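Local coordinates for protein diol-dehydratase (Roseburia inulinivorans, PDB 5I2A) that probably dehydrates 1,2-propanediol without vitamin B12, as a lyase of the glycyl radical enzyme family, at residues Leu315-Trp320 with Ser371-Leu376. Sequence-based numbering, arbitrary orientation.
Sequences LIDCIW and SEHVFL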
ATOM      1  N   LEU A 315      -9.324 -44.116   6.640  1.00 16.10           N
ATOM      2  CA  LEU A 315      -9.522 -42.682   6.422  1.00 19.46           C
ATOM      3  C   LEU A 315      -8.181 -41.942   6.358  1.00 18.34           C
ATOM      4  O   LEU A 315      -7.958 -41.118   5.480  1.00 18.69           O
ATOM      5  CB  LEU A 315     -10.403 -42.085   7.516  1.00 16.34           C
ATOM      6  CG  LEU A 315     -11.895 -42.435   7.482  1.00 20.86           C
ATOM      7  CD1 LEU A 315     -12.573 -42.014   8.780  1.00 17.00           C
ATOM      8  CD2 LEU A 315     -12.603 -41.813   6.283  1.00 19.10           C
ATOM      9  N   ILE A 316      -7.290 -42.251   7.292  1.00 19.45           N
ATOM     10  CA  ILE A 316      -5.982 -41.622   7.324  1.00 17.66           C
ATOM     11  C   ILE A 316      -5.190 -41.984   6.060  1.00 17.75           C
ATOM     12  O   ILE A 316      -4.563 -41.117   5.438  1.00 17.50           O
ATOM     13  CB  ILE A 316      -5.206 -42.028   8.585  1.00 18.90           C
ATOM     14  CG1 ILE A 316      -5.919 -41.482   9.827  1.00 17.25           C
ATOM     15  CG2 ILE A 316      -3.785 -41.515   8.520  1.00 17.28           C
ATOM     16  CD1 ILE A 316      -5.321 -41.966  11.155  1.00 17.02           C
ATOM     17  N   ASP A 317      -5.244 -43.258   5.669  1.00 15.39           N
ATOM     18  CA  ASP A 317      -4.614 -43.694   4.431  1.00 16.60           C
ATOM     19  C   ASP A 317      -5.151 -42.892   3.239  1.00 15.95           C
ATOM     20  O   ASP A 317      -4.399 -42.510   2.338  1.00 14.92           O
ATOM     21  CB  ASP A 317      -4.834 -45.193   4.191  1.00 16.97           C
ATOM     22  CG  ASP A 317      -4.056 -46.075   5.163  1.00 21.80           C
ATOM     23  OD1 ASP A 317      -3.255 -45.551   5.968  1.00 19.86           O
ATOM     24  OD2 ASP A 317      -4.248 -47.306   5.118  1.00 20.67           O
ATOM     25  N   CYS A 318      -6.457 -42.650   3.236  1.00 15.56           N
ATOM     26  CA  CYS A 318      -7.072 -41.869   2.168  1.00 18.00           C
ATOM     27  C   CYS A 318      -6.514 -40.431   2.133  1.00 16.20           C
ATOM     28  O   CYS A 318      -6.272 -39.883   1.060  1.00 17.31           O
ATOM     29  CB  CYS A 318      -8.595 -41.857   2.322  1.00 15.20           C
ATOM     30  SG  CYS A 318      -9.427 -43.394   1.739  1.00 19.86           S
ATOM     31  N   ILE A 319      -6.301 -39.837   3.305  1.00 16.47           N
ATOM     32  CA  ILE A 319      -5.718 -38.498   3.381  1.00 17.63           C
ATOM     33  C   ILE A 319      -4.280 -38.500   2.854  1.00 16.01           C
ATOM     34  O   ILE A 319      -3.895 -37.599   2.119  1.00 14.74           O
ATOM     35  CB  ILE A 319      -5.759 -37.945   4.811  1.00 15.03           C
ATOM     36  CG1 ILE A 319      -7.204 -37.648   5.200  1.00 14.49           C
ATOM     37  CG2 ILE A 319      -4.889 -36.672   4.956  1.00 12.96           C
ATOM     38  CD1 ILE A 319      -7.366 -37.287   6.640  1.00 17.21           C
ATOM     39  N   TRP A 320      -3.514 -39.535   3.198  1.00 13.93           N
ATOM     40  CA  TRP A 320      -2.155 -39.675   2.691  1.00 13.96           C
ATOM     41  C   TRP A 320      -2.185 -39.715   1.166  1.00 16.26           C
ATOM     42  O   TRP A 320      -1.371 -39.062   0.509  1.00 15.08           O
ATOM     43  CB  TRP A 320      -1.497 -40.920   3.264  1.00 12.62           C
ATOM     44  CG  TRP A 320      -0.624 -40.737   4.500  1.00 14.61           C
ATOM     45  CD1 TRP A 320       0.624 -41.270   4.708  1.00 13.61           C
ATOM     46  CD2 TRP A 320      -0.921 -39.959   5.675  1.00 14.48           C
ATOM     47  NE1 TRP A 320       1.096 -40.904   5.942  1.00 12.70           N
ATOM     48  CE2 TRP A 320       0.175 -40.101   6.557  1.00 10.29           C
ATOM     49  CE3 TRP A 320      -2.007 -39.172   6.074  1.00 16.27           C
ATOM     50  CZ2 TRP A 320       0.212 -39.488   7.807  1.00 12.37           C
ATOM     51  CZ3 TRP A 320      -1.963 -38.564   7.320  1.00 12.34           C
ATOM     52  CH2 TRP A 320      -0.862 -38.725   8.167  1.00 10.62           C
ATOM     53  N   SER A 371       1.930 -44.044   6.194  1.00 14.87           N
ATOM     54  CA  SER A 371       3.077 -43.890   5.298  1.00 17.02           C
ATOM     55  C   SER A 371       3.534 -45.239   4.718  1.00 21.28           C
ATOM     56  O   SER A 371       3.958 -45.322   3.571  1.00 15.91           O
ATOM     57  CB  SER A 371       4.233 -43.217   6.040  1.00 13.99           C
ATOM     58  OG  SER A 371       3.937 -41.863   6.323  1.00 16.68           O
ATOM     59  N   GLU A 372       3.450 -46.294   5.522  1.00 17.41           N
ATOM     60  CA  GLU A 372       3.819 -47.627   5.053  1.00 18.21           C
ATOM     61  C   GLU A 372       2.757 -48.159   4.086  1.00 16.35           C
ATOM     62  O   GLU A 372       3.084 -48.716   3.050  1.00 18.35           O
ATOM     63  CB  GLU A 372       4.003 -48.578   6.243  1.00 16.69           C
ATOM     64  CG  GLU A 372       4.596 -49.911   5.904  1.00 29.49           C
ATOM     65  CD  GLU A 372       5.105 -50.640   7.147  1.00 44.90           C
ATOM     66  OE1 GLU A 372       4.621 -50.343   8.267  1.00 40.58           O
ATOM     67  OE2 GLU A 372       6.001 -51.499   7.004  1.00 53.75           O
ATOM     68  N   HIS A 373       1.489 -47.959   4.427  1.00 15.79           N
ATOM     69  CA  HIS A 373       0.378 -48.397   3.587  1.00 17.76           C
ATOM     70  C   HIS A 373       0.393 -47.743   2.204  1.00 19.43           C
ATOM     71  O   HIS A 373       0.344 -48.421   1.180  1.00 16.61           O
ATOM     72  CB  HIS A 373      -0.963 -48.088   4.261  1.00 20.08           C
ATOM     73  CG  HIS A 373      -1.347 -49.050   5.342  1.00 18.30           C
ATOM     74  ND1 HIS A 373      -2.541 -48.954   6.030  1.00 16.08           N
ATOM     75  CD2 HIS A 373      -0.694 -50.110   5.873  1.00 14.45           C
ATOM     76  CE1 HIS A 373      -2.614 -49.926   6.918  1.00 19.56           C
ATOM     77  NE2 HIS A 373      -1.505 -50.641   6.845  1.00 19.29           N
ATOM     78  N   VAL A 374       0.448 -46.417   2.181  1.00 16.29           N
ATOM     79  CA  VAL A 374       0.332 -45.686   0.928  1.00 13.44           C
ATOM     80  C   VAL A 374       1.660 -45.700   0.190  1.00 15.76           C
ATOM     81  O   VAL A 374       1.693 -45.793  -1.022  1.00 16.57           O
ATOM     82  CB  VAL A 374      -0.149 -44.234   1.175  1.00 17.46           C
ATOM     83  CG1 VAL A 374      -0.195 -43.445  -0.121  1.00 11.93           C
ATOM     84  CG2 VAL A 374      -1.534 -44.260   1.834  1.00 16.27           C
ATOM     85  N   PHE A 375       2.747 -45.620   0.951  1.00 18.24           N
ATOM     86  CA  PHE A 375       4.115 -45.667   0.437  1.00 16.94           C
ATOM     87  C   PHE A 375       4.376 -44.698  -0.722  1.00 17.04           C
ATOM     88  O   PHE A 375       5.033 -45.050  -1.700  1.00 14.34           O
ATOM     89  CB  PHE A 375       4.488 -47.099   0.015  1.00 16.79           C
ATOM     90  CG  PHE A 375       5.898 -47.484   0.387  1.00 18.90           C
ATOM     91  CD1 PHE A 375       6.174 -48.049   1.620  1.00 15.75           C
ATOM     92  CD2 PHE A 375       6.950 -47.243  -0.478  1.00 16.09           C
ATOM     93  CE1 PHE A 375       7.466 -48.387   1.971  1.00 18.76           C
ATOM     94  CE2 PHE A 375       8.242 -47.573  -0.131  1.00 18.63           C
ATOM     95  CZ  PHE A 375       8.503 -48.143   1.096  1.00 17.74           C
ATOM     96  N   LEU A 376       3.876 -43.473  -0.582  1.00 14.42           N
ATOM     97  CA  LEU A 376       4.086 -42.411  -1.565  1.00 11.10           C
ATOM     98  C   LEU A 376       5.006 -41.341  -0.954  1.00 16.35           C
ATOM     99  O   LEU A 376       5.272 -41.384   0.241  1.00 15.19           O
ATOM    100  CB  LEU A 376       2.743 -41.813  -1.984  1.00 11.91           C
ATOM    101  CG  LEU A 376       1.952 -42.692  -2.955  1.00 15.08           C
ATOM    102  CD1 LEU A 376       0.656 -41.982  -3.355  1.00 13.40           C
ATOM    103  CD2 LEU A 376       2.809 -43.052  -4.183  1.00 14.13           C
TER
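Asp317 and His373 join two helices of the pyruvate formate lyase-like fold, 309-323 and 362-374, through a His-carboxylate hydrogen bond. His373 ND1 donates to Asp317 OD2 over 2.5 Å, at an N-H...O angle of 160°. The bond uses the syn side of OD2 and lies close to the imidazole plane, while the carboxylate itself is turned steeply across the ring, the two planes 79° apart. In both residues CG stands anti to the carbonyl carbon, which brings the carboxylate and the imidazole to each other across the helices. The other carboxylate oxygen, OD1, accepts from Gln313 NE2 one turn earlier in the helix, so the acid is gripped through both oxygens and its rotation is restrained. The negative charge would be expected to favour a protonated imidazole.

One turn further along helix 309-323, Trp320 presents the edge of its indole. NE1, the ring's one polar atom, donates to Ser371 OG over 3.0 Å, the hydroxyl lying nearly in the indole plane; a small serine lets the wide ring come close to the backbone, with CD1 3.4 Å from Ser371 N. Ile316 CG2 rests over one face of the indole, toward its rim, 3.6 Å above the plane.

Between the two polar links sits Val374, whose short, branched side chain puts a methyl against the neighbouring helix close to its own backbone. Ile15 and Val19 of helix 14-22 also pack on it, so helix 14-22 packs against the same buried contact. With CG1 anti to the backbone N (chi1 177°), the other methyl, CG2, faces helix 309-323, where it lies 3.6 Å from Trp320 CB and 3.4 Å from Asp317 O.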